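Local structure of octenoyl-CoA reductase/carboxylase (Streptomyces sp., 4A0S) at residues A[203-214]-A[360-371]; A[401-409]-A[437-445]. The protein catalyses the NADPH-dependent reductive carboxylation of 2-octenoyl-CoA, supplying an unusual extender unit for polyketide biosynthesis. All blocks are in the same frame, centred on the assembly; numbering follows the deposited sequence.

Contact 1: residues A[203-214]-A[360-371]; sequences AGTAYRMLVSDR and SHGANHEEQQAT. With NAP (NADP nicotinamide-adenine-dinucleotide phosphate), chain F.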
loop_
_atom_site.group_PDB
_atom_site.type_symbol
_atom_site.label_atom_id
_atom_site.label_comp_id
_atom_site.label_asym_id
_atom_site.label_seq_id
_atom_site.Cartn_x
_atom_site.Cartn_y
_atom_site.Cartn_z
ATOM N N ALA A 203 9.396 17.329 -13.388
ATOM C CA ALA A 203 10.083 16.505 -12.432
ATOM C C ALA A 203 9.100 16.027 -11.370
ATOM O O ALA A 203 9.121 14.858 -11.009
ATOM C CB ALA A 203 11.231 17.242 -11.793
ATOM N N GLY A 204 8.257 16.931 -10.875
ATOM C CA GLY A 204 7.278 16.554 -9.849
ATOM C C GLY A 204 6.363 15.481 -10.411
ATOM O O GLY A 204 6.061 14.482 -9.749
ATOM N N THR A 205 5.953 15.677 -11.659
ATOM C CA THR A 205 5.036 14.756 -12.307
ATOM C C THR A 205 5.670 13.381 -12.506
ATOM O O THR A 205 5.034 12.362 -12.249
ATOM C CB THR A 205 4.563 15.305 -13.660
ATOM O OG1 THR A 205 3.751 16.456 -13.423
ATOM C CG2 THR A 205 3.733 14.278 -14.397
ATOM N N ALA A 206 6.921 13.372 -12.951
ATOM C CA ALA A 206 7.636 12.131 -13.139
ATOM C C ALA A 206 7.845 11.465 -11.764
ATOM O O ALA A 206 7.818 10.238 -11.631
ATOM C CB ALA A 206 8.975 12.398 -13.828
ATOM N N TYR A 207 8.038 12.304 -10.757
ATOM C CA TYR A 207 8.320 11.857 -9.414
ATOM C C TYR A 207 7.088 11.143 -8.871
ATOM O O TYR A 207 7.180 10.041 -8.313
ATOM C CB TYR A 207 8.679 13.037 -8.505
ATOM C CG TYR A 207 8.916 12.566 -7.097
ATOM C CD1 TYR A 207 7.838 12.296 -6.243
ATOM C CD2 TYR A 207 10.214 12.328 -6.633
ATOM C CE1 TYR A 207 8.050 11.808 -4.961
ATOM C CE2 TYR A 207 10.430 11.859 -5.342
ATOM C CZ TYR A 207 9.335 11.591 -4.524
ATOM O OH TYR A 207 9.531 11.121 -3.261
ATOM N N ARG A 208 5.934 11.777 -9.037
ATOM C CA ARG A 208 4.683 11.162 -8.597
ATOM C C ARG A 208 4.487 9.814 -9.296
ATOM O O ARG A 208 4.182 8.818 -8.665
ATOM C CB ARG A 208 3.485 12.064 -8.893
ATOM C CG ARG A 208 2.191 11.426 -8.415
ATOM C CD ARG A 208 0.979 12.317 -8.573
ATOM N NE ARG A 208 -0.209 11.611 -8.121
ATOM C CZ ARG A 208 -0.762 11.760 -6.915
ATOM N NH1 ARG A 208 -0.231 12.581 -6.012
ATOM N NH2 ARG A 208 -1.849 11.072 -6.598
ATOM N N MET A 209 4.677 9.817 -10.611
ATOM C CA MET A 209 4.499 8.632 -11.433
ATOM C C MET A 209 5.402 7.480 -11.044
ATOM O O MET A 209 5.006 6.344 -11.170
ATOM C CB MET A 209 4.773 9.004 -12.890
ATOM C CG MET A 209 3.706 9.942 -13.435
ATOM S SD MET A 209 4.097 10.494 -15.084
ATOM C CE MET A 209 3.812 8.981 -16.014
ATOM N N LEU A 210 6.613 7.776 -10.588
ATOM C CA LEU A 210 7.623 6.727 -10.468
ATOM C C LEU A 210 8.142 6.536 -9.074
ATOM O O LEU A 210 8.437 5.423 -8.692
ATOM C CB LEU A 210 8.819 7.013 -11.377
ATOM C CG LEU A 210 8.526 7.013 -12.870
ATOM C CD1 LEU A 210 9.761 7.531 -13.598
ATOM C CD2 LEU A 210 8.164 5.593 -13.336
ATOM N N VAL A 211 8.304 7.631 -8.338
ATOM C CA VAL A 211 8.968 7.514 -7.055
ATOM C C VAL A 211 7.949 7.396 -5.950
ATOM O O VAL A 211 8.090 6.573 -5.045
ATOM C CB VAL A 211 9.929 8.692 -6.786
ATOM C CG1 VAL A 211 10.586 8.550 -5.387
ATOM C CG2 VAL A 211 10.991 8.786 -7.894
ATOM N N SER A 212 6.932 8.248 -6.034
ATOM C CA SER A 212 5.951 8.409 -4.980
ATOM C C SER A 212 5.150 7.150 -4.745
ATOM O O SER A 212 4.894 6.381 -5.676
ATOM C CB SER A 212 4.974 9.519 -5.348
ATOM O OG SER A 212 4.056 9.694 -4.290
ATOM N N ASP A 213 4.702 6.965 -3.502
ATOM C CA ASP A 213 3.757 5.891 -3.239
ATOM C C ASP A 213 2.395 6.188 -3.868
ATOM O O ASP A 213 1.510 5.367 -3.828
ATOM C CB ASP A 213 3.642 5.554 -1.750
ATOM C CG ASP A 213 2.984 6.648 -0.924
ATOM O OD1 ASP A 213 2.589 7.706 -1.467
ATOM O OD2 ASP A 213 2.868 6.424 0.312
ATOM N N ARG A 214 2.259 7.353 -4.492
ATOM C CA ARG A 214 1.020 7.690 -5.205
ATOM C C ARG A 214 1.031 7.306 -6.690
ATOM O O ARG A 214 0.019 7.409 -7.370
ATOM C CB ARG A 214 0.687 9.182 -5.052
ATOM C CG ARG A 214 0.755 9.683 -3.625
ATOM C CD ARG A 214 -0.166 8.892 -2.713
ATOM N NE ARG A 214 0.164 9.170 -1.324
ATOM C CZ ARG A 214 -0.463 10.057 -0.561
ATOM N NH1 ARG A 214 -1.484 10.739 -1.048
ATOM N NH2 ARG A 214 -0.087 10.240 0.703
ATOM N N SER A 360 -1.887 9.302 -13.553
ATOM C CA SER A 360 -1.213 10.205 -12.657
ATOM C C SER A 360 -1.222 11.621 -13.207
ATOM O O SER A 360 -1.240 11.821 -14.408
ATOM C CB SER A 360 0.214 9.751 -12.419
ATOM O OG SER A 360 0.762 10.473 -11.338
ATOM N N HIS A 361 -1.193 12.604 -12.315
ATOM C CA HIS A 361 -1.351 13.971 -12.727
ATOM C C HIS A 361 -0.578 14.811 -11.752
ATOM O O HIS A 361 -0.705 14.617 -10.554
ATOM C CB HIS A 361 -2.828 14.362 -12.688
ATOM C CG HIS A 361 -3.116 15.697 -13.294
ATOM N ND1 HIS A 361 -2.646 16.065 -14.536
ATOM C CD2 HIS A 361 -3.869 16.732 -12.852
ATOM C CE1 HIS A 361 -3.091 17.276 -14.828
ATOM N NE2 HIS A 361 -3.839 17.698 -13.826
ATOM N N GLY A 362 0.250 15.704 -12.284
ATOM C CA GLY A 362 1.075 16.586 -11.485
ATOM C C GLY A 362 1.742 15.879 -10.329
ATOM O O GLY A 362 2.217 14.738 -10.447
ATOM N N ALA A 363 1.736 16.561 -9.199
ATOM C CA ALA A 363 2.308 16.053 -7.968
ATOM C C ALA A 363 1.772 16.944 -6.891
ATOM O O ALA A 363 1.580 18.138 -7.110
ATOM C CB ALA A 363 3.803 16.126 -8.001
ATOM N N ASN A 364 1.519 16.365 -5.725
ATOM C CA ASN A 364 1.039 17.163 -4.636
ATOM C C ASN A 364 2.237 17.831 -4.011
ATOM O O ASN A 364 3.382 17.532 -4.342
ATOM C CB ASN A 364 0.278 16.316 -3.592
ATOM C CG ASN A 364 1.153 15.261 -2.955
ATOM O OD1 ASN A 364 2.298 15.533 -2.558
ATOM N ND2 ASN A 364 0.632 14.034 -2.877
ATOM N N HIS A 365 1.952 18.730 -3.089
ATOM C CA HIS A 365 2.975 19.532 -2.463
ATOM C C HIS A 365 4.028 18.667 -1.766
ATOM O O HIS A 365 5.201 19.011 -1.747
ATOM C CB HIS A 365 2.279 20.440 -1.461
ATOM C CG HIS A 365 3.063 21.627 -1.049
ATOM N ND1 HIS A 365 3.987 22.243 -1.862
ATOM C CD2 HIS A 365 3.018 22.348 0.091
ATOM C CE1 HIS A 365 4.487 23.290 -1.230
ATOM N NE2 HIS A 365 3.919 23.370 -0.041
ATOM N N GLU A 366 3.602 17.554 -1.183
ATOM C CA GLU A 366 4.551 16.650 -0.538
ATOM C C GLU A 366 5.502 16.047 -1.566
ATOM O O GLU A 366 6.713 16.030 -1.377
ATOM C CB GLU A 366 3.847 15.546 0.260
ATOM C CG GLU A 366 4.852 14.592 0.887
ATOM C CD GLU A 366 4.236 13.520 1.717
ATOM O OE1 GLU A 366 3.415 12.737 1.182
ATOM O OE2 GLU A 366 4.601 13.436 2.908
ATOM N N GLU A 367 4.944 15.576 -2.662
ATOM C CA GLU A 367 5.747 14.970 -3.718
ATOM C C GLU A 367 6.697 15.969 -4.331
ATOM O O GLU A 367 7.796 15.628 -4.740
ATOM C CB GLU A 367 4.843 14.389 -4.796
ATOM C CG GLU A 367 4.120 13.209 -4.284
ATOM C CD GLU A 367 2.973 12.809 -5.151
ATOM O OE1 GLU A 367 2.255 13.684 -5.678
ATOM O OE2 GLU A 367 2.813 11.593 -5.303
ATOM N N GLN A 368 6.238 17.207 -4.398
ATOM C CA GLN A 368 7.012 18.258 -4.981
ATOM C C GLN A 368 8.168 18.613 -4.086
ATOM O O GLN A 368 9.251 18.848 -4.569
ATOM C CB GLN A 368 6.128 19.455 -5.260
ATOM C CG GLN A 368 5.286 19.226 -6.510
ATOM C CD GLN A 368 6.123 19.330 -7.777
ATOM O OE1 GLN A 368 7.361 19.355 -7.720
ATOM N NE2 GLN A 368 5.457 19.360 -8.925
ATOM N N GLN A 369 7.922 18.638 -2.777
ATOM C CA GLN A 369 9.004 18.811 -1.819
ATOM C C GLN A 369 10.013 17.684 -1.913
ATOM O O GLN A 369 11.215 17.932 -1.865
ATOM C CB GLN A 369 8.490 18.852 -0.394
ATOM C CG GLN A 369 9.638 18.805 0.595
ATOM C CD GLN A 369 9.158 18.930 2.002
ATOM O OE1 GLN A 369 9.201 20.014 2.584
ATOM N NE2 GLN A 369 8.662 17.832 2.554
ATOM N N ALA A 370 9.519 16.450 -2.018
ATOM C CA ALA A 370 10.399 15.295 -2.162
ATOM C C ALA A 370 11.240 15.466 -3.417
ATOM O O ALA A 370 12.450 15.212 -3.414
ATOM C CB ALA A 370 9.585 14.036 -2.259
ATOM N N THR A 371 10.587 15.889 -4.494
ATOM C CA THR A 371 11.288 16.154 -5.741
ATOM C C THR A 371 12.376 17.196 -5.509
ATOM O O THR A 371 13.538 17.015 -5.878
ATOM C CB THR A 371 10.301 16.602 -6.824
ATOM O OG1 THR A 371 9.357 15.543 -7.039
ATOM C CG2 THR A 371 11.037 16.912 -8.134
HETATM P PA NAP F . 7.961 17.098 -24.229
HETATM O O1A NAP F . 9.140 17.779 -23.438
HETATM O O2A NAP F . 7.635 17.671 -25.576
HETATM O O5B NAP F . 8.369 15.625 -24.404
HETATM C C5B NAP F . 7.406 14.757 -24.967
HETATM C C4B NAP F . 8.175 13.614 -25.609
HETATM O O4B NAP F . 7.177 12.725 -26.129
HETATM C C3B NAP F . 9.054 14.063 -26.796
HETATM O O3B NAP F . 10.390 13.857 -26.386
HETATM C C2B NAP F . 8.776 13.037 -27.884
HETATM O O2B NAP F . 9.627 11.897 -27.776
HETATM C C1B NAP F . 7.387 12.584 -27.606
HETATM N N9A NAP F . 6.454 13.522 -28.278
HETATM C C8A NAP F . 6.590 14.838 -28.510
HETATM N N7A NAP F . 5.494 15.320 -29.112
HETATM C C5A NAP F . 4.674 14.289 -29.251
HETATM C C6A NAP F . 3.428 14.169 -29.817
HETATM N N6A NAP F . 2.823 15.244 -30.319
HETATM N N1A NAP F . 2.850 12.979 -29.808
HETATM C C2A NAP F . 3.443 11.918 -29.269
HETATM N N3A NAP F . 4.646 11.981 -28.741
HETATM C C4A NAP F . 5.269 13.162 -28.722
HETATM O O3 NAP F . 6.625 17.093 -23.347
HETATM P PN NAP F . 6.575 16.599 -21.818
HETATM O O1N NAP F . 6.773 17.942 -21.031
HETATM O O2N NAP F . 7.490 15.442 -21.510
HETATM O O5D NAP F . 5.027 16.210 -21.778
HETATM C C5D NAP F . 4.682 15.027 -22.492
HETATM C C4D NAP F . 3.206 14.854 -22.278
HETATM O O4D NAP F . 3.009 14.764 -20.823
HETATM C C3D NAP F . 2.383 16.062 -22.726
HETATM O O3D NAP F . 1.203 15.460 -23.301
HETATM C C2D NAP F . 2.061 16.794 -21.441
HETATM O O2D NAP F . 0.820 17.530 -21.541
HETATM C C1D NAP F . 1.840 15.588 -20.549
HETATM N N1N NAP F . 2.188 16.001 -19.210
HETATM C C2N NAP F . 1.283 15.708 -18.214
HETATM C C3N NAP F . 1.636 16.099 -16.953
HETATM C C7N NAP F . 0.656 15.796 -15.887
HETATM O O7N NAP F . -0.362 15.130 -16.104
HETATM N N7N NAP F . 0.974 16.346 -14.746
HETATM C C4N NAP F . 2.839 16.755 -16.674
HETATM C C5N NAP F . 3.763 17.043 -17.664
HETATM C C6N NAP F . 3.432 16.652 -18.951
HETATM P P2B NAP F . 9.699 10.972 -29.091
HETATM O O1X NAP F . 11.057 10.177 -28.670
HETATM O O2X NAP F . 8.448 9.957 -29.147
HETATM O O3X NAP F . 9.817 12.001 -30.189
HETATM O O HOH W 1 2.199 12.595 -11.951
HETATM O O HOH W 2 -1.079 9.074 -9.356
#
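R208 reaches from helix 200-210 across the loop before helix 365-376 to the carboxylate of E367. Its side chain is extended, with CG anti to the backbone N (chi1 -179°), which carries it straight over that loop. R208 CB lies 3.3 Å from G362 O; CG runs between E367 OE2 and S360 OG; CD touches S360 OG and G362 O. NE donates to a water that gives a bond to S360 OG and lies close to R214 O. At the tip, R208 NH1 forms a salt bridge with E367 OE1 at 2.7 Å, the oxygen near the guanidinium plane although guanidinium and carboxylate planes stand 87° apart. R214 CB covers one guanidinium face, and R208 NH2 pairs with D154. E367 OE1 also accepts N364 N through its anti lone pair, while S212 OG lies 2.5 Å from E367 OE2, a donation of doubtful shortness. E367 N returns to N364 OD1, completing a capping box at the start of helix 365-376. Further along, E367 O lies over one face of the Y207 ring.

The helices come close at G204, whose CA is 5.2 Å from Q368 CA; Q368 NE2 bonds P200 O. On the cofactor side, H361 ND1 donates to NAP O7N at 2.9 Å, and NAP N7N makes a weak bond to T205 OG1, which itself bonds L201 O. The two helix segments cross at 105°, with axes 8.8 Å apart. Helix 232-243 and strand 309-312 flank helix 200-210, strand 184-186 touches helix 365-376, and S360 follows strand 356-359, an outermost strand, within this chain, of the parallel sheet.

Contact 2: residues A[401-409]-A[437-445]; sequences QTSRQVGKV and NPLRGLTAT. With NAP (NADP nicotinamide-adenine-dinucleotide phosphate), chain F.
The guanidinium of R404 carries T445 over one face, where the methyl CG2 comes within 3.3 Å of NH1, while T445 OG1 stays 3.7 Å from R404 NH2. A bend at chi3 (64°) turns the arginine tip back to this last modelled residue. The flat amide of Q405 points the other way, to the cofactor: NE2 donates to NAP O2A at 2.9 Å and, more weakly, to O1A of the same phosphate.

Between these two side chains the backbones meet. A444 N donates to R404 O at 2.9 Å with an N-H...O angle of 170°, although the donor stands above the carbonyl plane, 59° out of it. The CB of A444 rests against S403 O. A water accepts from V406 N and donates to L442 O, adding a bridge between the backbones. V406 divides its branches: CG1 faces the T443-A444 peptide, and CG2 lies 3.7 Å from L442 CB. L439 CD1 presses to 3.4 Å from G407 CA, tighter than usual for two carbons. Outside the segments, K257 and A260 of helix 255-263 cover V406.

S403, with positive phi, is the C-prime residue of the Schellman motif ending helix 393-401, and its OG bonds K257 NZ, which also binds NADP. Apolar contacts and a single direct backbone bond thus hold the C-terminal tail behind a loop that turns Q405 and S403 to the cofactor while R404 reaches the tail; one firm and one weak donation from Q405 NE2 would be expected to offset a little of the phosphate charge.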
loop_
_atom_site.group_PDB
_atom_site.type_symbol
_atom_site.label_atom_id
_atom_site.label_comp_id
_atom_site.label_asym_id
_atom_site.label_seq_id
_atom_site.Cartn_x
_atom_site.Cartn_y
_atom_site.Cartn_z
ATOM N N GLN A 401 6.356 22.621 -29.150
ATOM C CA GLN A 401 5.294 22.162 -30.039
ATOM C C GLN A 401 5.817 21.310 -31.190
ATOM O O GLN A 401 5.233 20.285 -31.523
ATOM C CB GLN A 401 4.490 23.328 -30.592
ATOM C CG GLN A 401 3.309 22.844 -31.427
ATOM C CD GLN A 401 2.479 23.973 -31.942
ATOM O OE1 GLN A 401 2.985 25.043 -32.211
ATOM N NE2 GLN A 401 1.188 23.735 -32.093
ATOM N N THR A 402 6.920 21.742 -31.792
ATOM C CA THR A 402 7.445 21.073 -32.973
ATOM C C THR A 402 8.465 19.995 -32.591
ATOM O O THR A 402 9.158 19.460 -33.443
ATOM C CB THR A 402 8.050 22.084 -33.951
ATOM O OG1 THR A 402 9.026 22.855 -33.256
ATOM C CG2 THR A 402 6.972 23.024 -34.480
ATOM N N SER A 403 8.532 19.687 -31.295
ATOM C CA SER A 403 9.364 18.617 -30.765
ATOM C C SER A 403 10.828 18.780 -31.180
ATOM O O SER A 403 11.521 17.800 -31.457
ATOM C CB SER A 403 8.782 17.245 -31.143
ATOM O OG SER A 403 9.548 16.167 -30.607
ATOM N N ARG A 404 11.300 20.024 -31.175
ATOM C CA ARG A 404 12.661 20.324 -31.581
ATOM C C ARG A 404 13.604 20.375 -30.396
ATOM O O ARG A 404 14.810 20.563 -30.562
ATOM C CB ARG A 404 12.710 21.649 -32.339
ATOM C CG ARG A 404 12.134 21.574 -33.758
ATOM C CD ARG A 404 12.154 22.944 -34.420
ATOM N NE ARG A 404 13.509 23.451 -34.616
ATOM C CZ ARG A 404 14.335 23.036 -35.569
ATOM N NH1 ARG A 404 13.956 22.089 -36.412
ATOM N NH2 ARG A 404 15.556 23.554 -35.671
ATOM N N GLN A 405 13.044 20.221 -29.196
ATOM C CA GLN A 405 13.823 20.242 -27.978
ATOM C C GLN A 405 14.031 18.845 -27.392
ATOM O O GLN A 405 13.316 17.913 -27.703
ATOM C CB GLN A 405 13.108 21.106 -26.945
ATOM C CG GLN A 405 12.170 20.360 -26.009
ATOM C CD GLN A 405 10.913 19.808 -26.675
ATOM O OE1 GLN A 405 10.706 19.934 -27.882
ATOM N NE2 GLN A 405 10.061 19.199 -25.870
ATOM N N VAL A 406 15.040 18.726 -26.552
ATOM C CA VAL A 406 15.100 17.629 -25.622
ATOM C C VAL A 406 15.079 18.288 -24.256
ATOM O O VAL A 406 15.402 19.484 -24.131
ATOM C CB VAL A 406 16.352 16.754 -25.837
ATOM C CG1 VAL A 406 16.318 16.176 -27.233
ATOM C CG2 VAL A 406 17.647 17.565 -25.598
ATOM N N GLY A 407 14.671 17.530 -23.242
ATOM C CA GLY A 407 14.611 18.060 -21.911
ATOM C C GLY A 407 13.664 19.231 -21.847
ATOM O O GLY A 407 12.550 19.176 -22.366
ATOM N N LYS A 408 14.134 20.299 -21.221
ATOM C CA LYS A 408 13.292 21.409 -20.875
ATOM C C LYS A 408 13.820 22.688 -21.475
ATOM O O LYS A 408 15.015 22.979 -21.421
ATOM C CB LYS A 408 13.237 21.582 -19.358
ATOM C CG LYS A 408 12.424 20.540 -18.595
ATOM C CD LYS A 408 10.928 20.601 -18.867
ATOM C CE LYS A 408 10.372 21.989 -18.625
ATOM N NZ LYS A 408 8.900 22.017 -18.729
ATOM N N VAL A 409 12.899 23.451 -22.021
ATOM C CA VAL A 409 13.208 24.768 -22.518
ATOM C C VAL A 409 12.818 25.765 -21.455
ATOM O O VAL A 409 11.652 25.901 -21.121
ATOM C CB VAL A 409 12.463 25.090 -23.809
ATOM C CG1 VAL A 409 12.877 26.491 -24.286
ATOM C CG2 VAL A 409 12.812 24.077 -24.866
ATOM N N ASN A 437 23.865 20.414 -15.972
ATOM C CA ASN A 437 23.274 20.695 -17.276
ATOM C C ASN A 437 23.655 19.655 -18.289
ATOM O O ASN A 437 24.310 19.991 -19.274
ATOM C CB ASN A 437 23.712 22.067 -17.782
ATOM C CG ASN A 437 23.129 23.188 -16.971
ATOM O OD1 ASN A 437 22.025 23.649 -17.247
ATOM N ND2 ASN A 437 23.868 23.641 -15.974
ATOM N N PRO A 438 23.235 18.388 -18.065
ATOM C CA PRO A 438 23.565 17.304 -18.976
ATOM C C PRO A 438 23.072 17.585 -20.386
ATOM O O PRO A 438 23.691 17.158 -21.362
ATOM C CB PRO A 438 22.814 16.110 -18.387
ATOM C CG PRO A 438 21.756 16.704 -17.516
ATOM C CD PRO A 438 22.393 17.919 -16.950
ATOM N N LEU A 439 21.970 18.321 -20.485
ATOM C CA LEU A 439 21.351 18.579 -21.778
ATOM C C LEU A 439 21.747 19.900 -22.420
ATOM O O LEU A 439 21.175 20.275 -23.442
ATOM C CB LEU A 439 19.830 18.483 -21.663
ATOM C CG LEU A 439 19.289 17.121 -21.212
ATOM C CD1 LEU A 439 17.783 17.163 -21.200
ATOM C CD2 LEU A 439 19.800 15.956 -22.097
ATOM N N ARG A 440 22.741 20.582 -21.862
ATOM C CA ARG A 440 23.115 21.893 -22.377
ATOM C C ARG A 440 23.397 21.795 -23.877
ATOM O O ARG A 440 24.141 20.914 -24.319
ATOM C CB ARG A 440 24.354 22.432 -21.668
ATOM C CG ARG A 440 24.667 23.861 -22.043
ATOM C CD ARG A 440 26.150 24.195 -21.891
ATOM N NE ARG A 440 26.720 23.753 -20.613
ATOM C CZ ARG A 440 26.341 24.179 -19.406
ATOM N NH1 ARG A 440 25.352 25.055 -19.270
ATOM N NH2 ARG A 440 26.951 23.710 -18.324
ATOM N N GLY A 441 22.766 22.674 -24.647
ATOM C CA GLY A 441 23.071 22.784 -26.080
ATOM C C GLY A 441 22.499 21.694 -26.977
ATOM O O GLY A 441 22.612 21.782 -28.201
ATOM N N LEU A 442 21.881 20.674 -26.385
ATOM C CA LEU A 442 21.314 19.567 -27.166
ATOM C C LEU A 442 19.955 19.924 -27.702
ATOM O O LEU A 442 19.213 20.651 -27.065
ATOM C CB LEU A 442 21.195 18.298 -26.327
ATOM C CG LEU A 442 22.504 17.706 -25.795
ATOM C CD1 LEU A 442 22.244 16.297 -25.307
ATOM C CD2 LEU A 442 23.604 17.732 -26.848
ATOM N N THR A 443 19.650 19.418 -28.894
ATOM C CA THR A 443 18.364 19.637 -29.526
ATOM C C THR A 443 17.885 18.324 -30.117
ATOM O O THR A 443 18.619 17.334 -30.116
ATOM C CB THR A 443 18.443 20.718 -30.647
ATOM O OG1 THR A 443 19.257 20.226 -31.714
ATOM C CG2 THR A 443 19.024 22.033 -30.126
ATOM N N ALA A 444 16.659 18.315 -30.631
ATOM C CA ALA A 444 16.097 17.109 -31.212
ATOM C C ALA A 444 16.371 17.009 -32.710
ATOM O O ALA A 444 16.060 15.973 -33.325
ATOM C CB ALA A 444 14.591 17.015 -30.941
ATOM N N THR A 445 16.956 18.059 -33.298
ATOM C CA THR A 445 17.299 18.035 -34.726
ATOM C C THR A 445 18.801 18.002 -34.955
ATOM O O THR A 445 19.548 18.740 -34.305
ATOM C CB THR A 445 16.740 19.253 -35.443
ATOM O OG1 THR A 445 17.341 20.431 -34.880
ATOM C CG2 THR A 445 15.214 19.307 -35.269
HETATM P PA NAP F . 7.961 17.098 -24.229
HETATM O O1A NAP F . 9.140 17.779 -23.438
HETATM O O2A NAP F . 7.635 17.671 -25.576
HETATM O O5B NAP F . 8.369 15.625 -24.404
HETATM C C5B NAP F . 7.406 14.757 -24.967
HETATM C C4B NAP F . 8.175 13.614 -25.609
HETATM O O4B NAP F . 7.177 12.725 -26.129
HETATM C C3B NAP F . 9.054 14.063 -26.796
HETATM O O3B NAP F . 10.390 13.857 -26.386
HETATM C C2B NAP F . 8.776 13.037 -27.884
HETATM O O2B NAP F . 9.627 11.897 -27.776
HETATM C C1B NAP F . 7.387 12.584 -27.606
HETATM N N9A NAP F . 6.454 13.522 -28.278
HETATM C C8A NAP F . 6.590 14.838 -28.510
HETATM N N7A NAP F . 5.494 15.320 -29.112
HETATM C C5A NAP F . 4.674 14.289 -29.251
HETATM C C6A NAP F . 3.428 14.169 -29.817
HETATM N N6A NAP F . 2.823 15.244 -30.319
HETATM N N1A NAP F . 2.850 12.979 -29.808
HETATM C C2A NAP F . 3.443 11.918 -29.269
HETATM N N3A NAP F . 4.646 11.981 -28.741
HETATM C C4A NAP F . 5.269 13.162 -28.722
HETATM O O3 NAP F . 6.625 17.093 -23.347
HETATM P PN NAP F . 6.575 16.599 -21.818
HETATM O O1N NAP F . 6.773 17.942 -21.031
HETATM O O2N NAP F . 7.490 15.442 -21.510
HETATM O O5D NAP F . 5.027 16.210 -21.778
HETATM C C5D NAP F . 4.682 15.027 -22.492
HETATM C C4D NAP F . 3.206 14.854 -22.278
HETATM O O4D NAP F . 3.009 14.764 -20.823
HETATM C C3D NAP F . 2.383 16.062 -22.726
HETATM O O3D NAP F . 1.203 15.460 -23.301
HETATM C C2D NAP F . 2.061 16.794 -21.441
HETATM O O2D NAP F . 0.820 17.530 -21.541
HETATM C C1D NAP F . 1.840 15.588 -20.549
HETATM N N1N NAP F . 2.188 16.001 -19.210
HETATM C C2N NAP F . 1.283 15.708 -18.214
HETATM C C3N NAP F . 1.636 16.099 -16.953
HETATM C C7N NAP F . 0.656 15.796 -15.887
HETATM O O7N NAP F . -0.362 15.130 -16.104
HETATM N N7N NAP F . 0.974 16.346 -14.746
HETATM C C4N NAP F . 2.839 16.755 -16.674
HETATM C C5N NAP F . 3.763 17.043 -17.664
HETATM C C6N NAP F . 3.432 16.652 -18.951
HETATM P P2B NAP F . 9.699 10.972 -29.091
HETATM O O1X NAP F . 11.057 10.177 -28.670
HETATM O O2X NAP F . 8.448 9.957 -29.147
HETATM O O3X NAP F . 9.817 12.001 -30.189
HETATM O O HOH W 3 16.577 21.476 -26.663
#

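From the N terminus the chain builds the strands of the GroES-like part before it reaches helix 200-210, then runs through all six strands of the parallel Rossmann-type sheet before 360-371 returns to 203-214, so contact 1 closes a loop of 145 intervening residues. Contact 2 opens only afterwards: 401-409 leads into strand 408-412 of the mixed sheet, and 27 residues later the tail 437-445 folds back on it. The loops are therefore in series, neither nested nor crossed. Their centres lie 23 Å apart on opposite sides of the chain's centre, yet both touch one NADP, contact 1 at its nicotinamide amide and contact 2 at its diphosphate.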